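Local coordinates for protein Gp26 (Listeria phage P40, PDB 4JZ5) that probably hydrolyses bacterial cell-wall peptidoglycan through the glycosyl hydrolase family 25 catalytic domain of a Listeria phage endolysin, at residues Leu40-Gly54 and Leu69-Leu83. Sequence-based numbering, arbitrary orientation.
Sequences LKEDVGFVVIRSSNG and LDKVGMPFGLYHYAL
Val47 to Asn53 pair in parallel with Phe76 to Tyr81 as neighbouring strands of the closed beta/alpha barrel of the family 25 glycosyl hydrolases; helix 62-72 makes the beta-alpha-beta crossover between them. Backbone bonds alternate across the pair, among them Ile49 N to Gly77 O at 2.9 Å. Ser51 is the extra residue of a beta bulge: after Ser51 N bonds Tyr79 O, Tyr81 N goes to Ser52 O and not to Ser51 O, as unbroken pairing would require. Toward the crossover helix, Ile49 CG2 meets Leu69 CD1 at 3.5 Å, while Ile49 CG1 presses on Leu78 CD2 at 3.4 Å, a tight contact between side chains lying alongside each other. Val48, Arg50, Tyr79 and Tyr81 point to the other face. A chi1 of 76° sets Tyr79 CG between its backbone N and carbonyl carbon and lays the ring across the neighbouring strand, with Arg50 CA over one face, 3.8 Å from the Tyr79 ring centroid. Arg50 then leads away to a salt bridge with Asp59, and Tyr81 OH bonds Glu120. Near the strand starts, Phe76 CA sits over a face of the Phe46 ring, and bare Gly77 lies against Phe46 CZ. Met74, bent at chi2 and chi3, tucks CE 3.3 Å from Val44 O, also against Leu40. Gly73 closes helix 62-72 with a Schellman motif, beside which Lys41 NZ donates to Val72 O at 2.8 Å, weakly to Gly73 O, and to a water. At the other end the His80 ring, which also meets Phe135, uses an in-plane N-H: His80 NE2 reaches Gly54 O at 3.2 Å, nearly straight at 171° but from above the carbonyl plane.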
loop_
_atom_site.group_PDB
_atom_site.type_symbol
_atom_site.label_atom_id
_atom_site.label_comp_id
_atom_site.label_asym_id
_atom_site.label_seq_id
_atom_site.Cartn_x
_atom_site.Cartn_y
_atom_site.Cartn_z
ATOM N N LEU A 40 8.643 -7.788 13.986
ATOM C CA LEU A 40 8.769 -7.679 12.538
ATOM C C LEU A 40 10.196 -7.365 12.091
ATOM O O LEU A 40 10.538 -7.528 10.919
ATOM C CB LEU A 40 7.878 -6.564 12.032
ATOM C CG LEU A 40 6.395 -6.651 12.373
ATOM C CD1 LEU A 40 5.656 -5.458 11.803
ATOM C CD2 LEU A 40 5.775 -7.942 11.851
ATOM N N LYS A 41 11.034 -6.911 13.015
ATOM C CA LYS A 41 12.317 -6.332 12.644
ATOM C C LYS A 41 13.274 -7.327 12.018
ATOM O O LYS A 41 14.045 -6.966 11.124
ATOM C CB LYS A 41 12.941 -5.661 13.857
ATOM C CG LYS A 41 12.215 -4.399 14.239
ATOM C CD LYS A 41 12.629 -3.211 13.378
ATOM C CE LYS A 41 14.034 -2.700 13.722
ATOM N NZ LYS A 41 14.394 -1.475 12.962
ATOM N N GLU A 42 13.228 -8.581 12.452
ATOM C CA GLU A 42 14.172 -9.565 11.950
ATOM C C GLU A 42 14.027 -9.816 10.453
ATOM O O GLU A 42 15.028 -9.854 9.730
ATOM C CB GLU A 42 14.018 -10.879 12.713
ATOM C CG GLU A 42 15.040 -11.925 12.316
ATOM C CD GLU A 42 15.001 -13.151 13.202
ATOM O OE1 GLU A 42 15.888 -14.015 13.043
ATOM O OE2 GLU A 42 14.088 -13.253 14.050
ATOM N N ASP A 43 12.798 -10.016 9.991
ATOM C CA ASP A 43 12.574 -10.499 8.625
ATOM C C ASP A 43 11.909 -9.513 7.674
ATOM O O ASP A 43 11.967 -9.715 6.463
ATOM C CB ASP A 43 11.712 -11.769 8.635
ATOM C CG ASP A 43 12.403 -12.951 9.282
ATOM O OD1 ASP A 43 13.642 -12.960 9.322
ATOM O OD2 ASP A 43 11.693 -13.874 9.728
ATOM N N VAL A 44 11.270 -8.483 8.206
ATOM C CA VAL A 44 10.446 -7.602 7.388
ATOM C C VAL A 44 11.209 -6.343 7.044
ATOM O O VAL A 44 11.727 -5.671 7.936
ATOM C CB VAL A 44 9.149 -7.238 8.117
ATOM C CG1 VAL A 44 8.335 -6.238 7.301
ATOM C CG2 VAL A 44 8.327 -8.489 8.418
ATOM N N GLY A 45 11.288 -6.013 5.753
ATOM C CA GLY A 45 12.044 -4.850 5.319
ATOM C C GLY A 45 11.281 -3.538 5.242
ATOM O O GLY A 45 11.881 -2.468 5.242
ATOM N N PHE A 46 9.960 -3.625 5.116
ATOM C CA PHE A 46 9.106 -2.456 4.947
ATOM C C PHE A 46 7.674 -2.885 5.243
ATOM O O PHE A 46 7.311 -4.042 5.045
ATOM C CB PHE A 46 9.191 -1.955 3.497
ATOM C CG PHE A 46 8.619 -0.578 3.269
ATOM C CD1 PHE A 46 9.356 0.541 3.613
ATOM C CD2 PHE A 46 7.387 -0.386 2.684
ATOM C CE1 PHE A 46 8.861 1.828 3.403
ATOM C CE2 PHE A 46 6.898 0.905 2.464
ATOM C CZ PHE A 46 7.643 2.006 2.814
ATOM N N VAL A 47 6.865 -1.949 5.713
ATOM C CA VAL A 47 5.450 -2.188 5.963
ATOM C C VAL A 47 4.639 -1.067 5.330
ATOM O O VAL A 47 4.990 0.099 5.461
ATOM C CB VAL A 47 5.148 -2.266 7.475
ATOM C CG1 VAL A 47 3.656 -2.465 7.740
ATOM C CG2 VAL A 47 5.950 -3.385 8.121
ATOM N N VAL A 48 3.555 -1.413 4.645
ATOM C CA VAL A 48 2.595 -0.430 4.166
ATOM C C VAL A 48 1.331 -0.544 5.014
ATOM O O VAL A 48 0.808 -1.636 5.194
ATOM C CB VAL A 48 2.230 -0.635 2.684
ATOM C CG1 VAL A 48 1.658 0.670 2.119
ATOM C CG2 VAL A 48 3.444 -1.078 1.873
ATOM N N ILE A 49 0.842 0.572 5.547
ATOM C CA ILE A 49 -0.340 0.553 6.386
ATOM C C ILE A 49 -1.485 1.275 5.715
ATOM O O ILE A 49 -1.294 2.260 5.003
ATOM C CB ILE A 49 -0.084 1.127 7.799
ATOM C CG1 ILE A 49 0.109 2.637 7.791
ATOM C CG2 ILE A 49 1.116 0.443 8.426
ATOM C CD1 ILE A 49 0.420 3.219 9.151
ATOM N N ARG A 50 -2.700 0.797 5.943
ATOM C CA ARG A 50 -3.883 1.418 5.348
ATOM C C ARG A 50 -4.188 2.748 6.017
ATOM O O ARG A 50 -4.285 2.818 7.241
ATOM C CB ARG A 50 -5.103 0.509 5.460
ATOM C CG ARG A 50 -6.276 1.001 4.614
ATOM C CD ARG A 50 -7.393 -0.016 4.497
ATOM N NE ARG A 50 -8.161 -0.104 5.730
ATOM C CZ ARG A 50 -9.257 -0.839 5.874
ATOM N NH1 ARG A 50 -9.720 -1.559 4.861
ATOM N NH2 ARG A 50 -9.890 -0.851 7.036
ATOM N N SER A 51 -4.371 3.793 5.210
ATOM C CA SER A 51 -4.676 5.117 5.717
ATOM C C SER A 51 -6.157 5.360 5.949
ATOM O O SER A 51 -6.543 6.015 6.917
ATOM C CB SER A 51 -4.171 6.173 4.738
ATOM O OG SER A 51 -4.769 6.057 3.456
ATOM N N SER A 52 -6.984 4.857 5.035
ATOM C CA SER A 52 -8.334 5.354 4.892
ATOM C C SER A 52 -9.093 4.510 3.879
ATOM O O SER A 52 -8.496 3.892 2.998
ATOM C CB SER A 52 -8.305 6.819 4.440
ATOM O OG SER A 52 -7.265 7.070 3.508
ATOM N N ASN A 53 -10.410 4.513 4.032
ATOM C CA ASN A 53 -11.365 3.934 3.096
ATOM C C ASN A 53 -12.196 5.072 2.533
ATOM O O ASN A 53 -13.071 5.617 3.222
ATOM C CB ASN A 53 -12.325 2.981 3.808
ATOM C CG ASN A 53 -11.711 1.638 4.136
ATOM O OD1 ASN A 53 -10.526 1.399 3.921
ATOM N ND2 ASN A 53 -12.528 0.745 4.665
ATOM N N GLY A 54 -11.925 5.446 1.289
ATOM C CA GLY A 54 -12.604 6.586 0.698
ATOM C C GLY A 54 -12.505 7.828 1.569
ATOM O O GLY A 54 -11.486 8.079 2.202
ATOM N N LEU A 69 5.350 1.239 14.342
ATOM C CA LEU A 69 6.436 1.084 13.396
ATOM C C LEU A 69 7.522 2.137 13.661
ATOM O O LEU A 69 8.708 1.827 13.646
ATOM C CB LEU A 69 5.877 1.182 11.977
ATOM C CG LEU A 69 4.879 0.067 11.637
ATOM C CD1 LEU A 69 4.043 0.413 10.423
ATOM C CD2 LEU A 69 5.586 -1.262 11.420
ATOM N N ASP A 70 7.120 3.365 13.963
ATOM C CA ASP A 70 8.086 4.403 14.299
ATOM C C ASP A 70 8.891 4.026 15.550
ATOM O O ASP A 70 10.106 4.238 15.601
ATOM C CB ASP A 70 7.361 5.727 14.512
ATOM C CG ASP A 70 8.305 6.885 14.726
ATOM O OD1 ASP A 70 9.321 7.007 14.004
ATOM O OD2 ASP A 70 8.028 7.680 15.626
ATOM N N LYS A 71 8.224 3.473 16.556
ATOM C CA LYS A 71 8.858 3.075 17.810
ATOM C C LYS A 71 10.112 2.249 17.567
ATOM O O LYS A 71 11.156 2.479 18.177
ATOM C CB LYS A 71 7.826 2.255 18.629
ATOM C CG LYS A 71 8.357 1.462 19.833
ATOM C CD LYS A 71 7.235 0.688 20.574
ATOM C CE LYS A 71 6.688 -0.502 19.785
ATOM N NZ LYS A 71 5.660 -1.252 20.560
ATOM N N VAL A 72 9.984 1.259 16.687
ATOM C CA VAL A 72 11.028 0.272 16.442
ATOM C C VAL A 72 11.881 0.608 15.230
ATOM O O VAL A 72 12.801 -0.145 14.900
ATOM C CB VAL A 72 10.451 -1.157 16.276
ATOM C CG1 VAL A 72 9.675 -1.554 17.519
ATOM C CG2 VAL A 72 9.578 -1.279 15.038
ATOM N N GLY A 73 11.616 1.738 14.575
ATOM C CA GLY A 73 12.389 2.138 13.413
ATOM C C GLY A 73 12.115 1.308 12.169
ATOM O O GLY A 73 12.998 1.168 11.325
ATOM N N MET A 74 10.910 0.763 12.032
ATOM C CA MET A 74 10.551 0.057 10.800
ATOM C C MET A 74 10.126 1.070 9.753
ATOM O O MET A 74 9.167 1.800 9.977
ATOM C CB MET A 74 9.410 -0.912 11.057
ATOM C CG MET A 74 8.892 -1.586 9.800
ATOM S SD MET A 74 10.025 -2.732 9.001
ATOM C CE MET A 74 9.988 -4.081 10.197
ATOM N N PRO A 75 10.806 1.104 8.601
ATOM C CA PRO A 75 10.343 2.021 7.554
ATOM C C PRO A 75 8.957 1.618 7.067
ATOM O O PRO A 75 8.633 0.436 6.986
ATOM C CB PRO A 75 11.404 1.883 6.458
ATOM C CG PRO A 75 12.052 0.581 6.704
ATOM C CD PRO A 75 11.994 0.339 8.185
ATOM N N PHE A 76 8.128 2.609 6.762
ATOM C CA PHE A 76 6.776 2.315 6.364
ATOM C C PHE A 76 6.201 3.364 5.435
ATOM O O PHE A 76 6.699 4.468 5.293
ATOM C CB PHE A 76 5.877 2.112 7.612
ATOM C CG PHE A 76 5.448 3.388 8.285
ATOM C CD1 PHE A 76 6.272 4.013 9.200
ATOM C CD2 PHE A 76 4.209 3.957 8.006
ATOM C CE1 PHE A 76 5.886 5.187 9.823
ATOM C CE2 PHE A 76 3.810 5.126 8.635
ATOM C CZ PHE A 76 4.659 5.742 9.546
ATOM N N GLY A 77 5.123 2.962 4.788
ATOM C CA GLY A 77 4.345 3.806 3.911
ATOM C C GLY A 77 2.861 3.646 4.169
ATOM O O GLY A 77 2.449 2.881 5.040
ATOM N N LEU A 78 2.045 4.342 3.382
ATOM C CA LEU A 78 0.586 4.335 3.538
ATOM C C LEU A 78 -0.091 3.949 2.242
ATOM O O LEU A 78 0.401 4.305 1.165
ATOM C CB LEU A 78 0.041 5.721 3.882
ATOM C CG LEU A 78 0.650 6.436 5.080
ATOM C CD1 LEU A 78 -0.035 7.778 5.264
ATOM C CD2 LEU A 78 0.608 5.637 6.360
ATOM N N TYR A 79 -1.238 3.276 2.326
ATOM C CA TYR A 79 -2.066 3.068 1.151
ATOM C C TYR A 79 -3.509 3.447 1.449
ATOM O O TYR A 79 -4.054 3.138 2.506
ATOM C CB TYR A 79 -1.962 1.621 0.614
ATOM C CG TYR A 79 -2.719 0.558 1.393
ATOM C CD1 TYR A 79 -4.045 0.260 1.094
ATOM C CD2 TYR A 79 -2.100 -0.185 2.394
ATOM C CE1 TYR A 79 -4.744 -0.721 1.775
ATOM C CE2 TYR A 79 -2.799 -1.173 3.091
ATOM C CZ TYR A 79 -4.117 -1.436 2.764
ATOM O OH TYR A 79 -4.837 -2.397 3.436
ATOM N N HIS A 80 -4.136 4.091 0.468
ATOM C CA HIS A 80 -5.521 4.523 0.534
ATOM C C HIS A 80 -6.405 3.593 -0.279
ATOM O O HIS A 80 -6.111 3.338 -1.447
ATOM C CB HIS A 80 -5.640 5.922 -0.069
ATOM C CG HIS A 80 -7.046 6.411 -0.134
ATOM N ND1 HIS A 80 -7.824 6.442 -1.272
ATOM C CD2 HIS A 80 -7.816 6.863 0.874
ATOM C CE1 HIS A 80 -9.018 6.926 -0.948
ATOM N NE2 HIS A 80 -9.033 7.177 0.347
ATOM N N TYR A 81 -7.483 3.092 0.327
ATOM C CA TYR A 81 -8.440 2.246 -0.369
ATOM C C TYR A 81 -9.470 3.137 -1.055
ATOM O O TYR A 81 -10.301 3.784 -0.402
ATOM C CB TYR A 81 -9.126 1.262 0.597
ATOM C CG TYR A 81 -9.962 0.255 -0.152
ATOM C CD1 TYR A 81 -11.254 0.559 -0.557
ATOM C CD2 TYR A 81 -9.433 -0.968 -0.527
ATOM C CE1 TYR A 81 -12.011 -0.350 -1.268
ATOM C CE2 TYR A 81 -10.195 -1.890 -1.240
ATOM C CZ TYR A 81 -11.466 -1.557 -1.623
ATOM O OH TYR A 81 -12.219 -2.463 -2.340
ATOM N N ALA A 82 -9.393 3.194 -2.375
ATOM C CA ALA A 82 -10.190 4.134 -3.153
ATOM C C ALA A 82 -11.653 3.743 -3.305
ATOM O O ALA A 82 -11.964 2.586 -3.589
ATOM C CB ALA A 82 -9.592 4.275 -4.527
ATOM N N LEU A 83 -12.520 4.741 -3.171
ATOM C CA LEU A 83 -13.960 4.597 -3.365
ATOM C C LEU A 83 -14.526 5.805 -4.119
ATOM O O LEU A 83 -15.712 6.101 -4.032
ATOM C CB LEU A 83 -14.655 4.471 -2.013
ATOM C CG LEU A 83 -14.323 3.175 -1.272
ATOM C CD1 LEU A 83 -14.800 3.223 0.171
ATOM C CD2 LEU A 83 -14.908 1.971 -1.983
HETATM O O HOH W 1 13.792 -2.016 10.284
#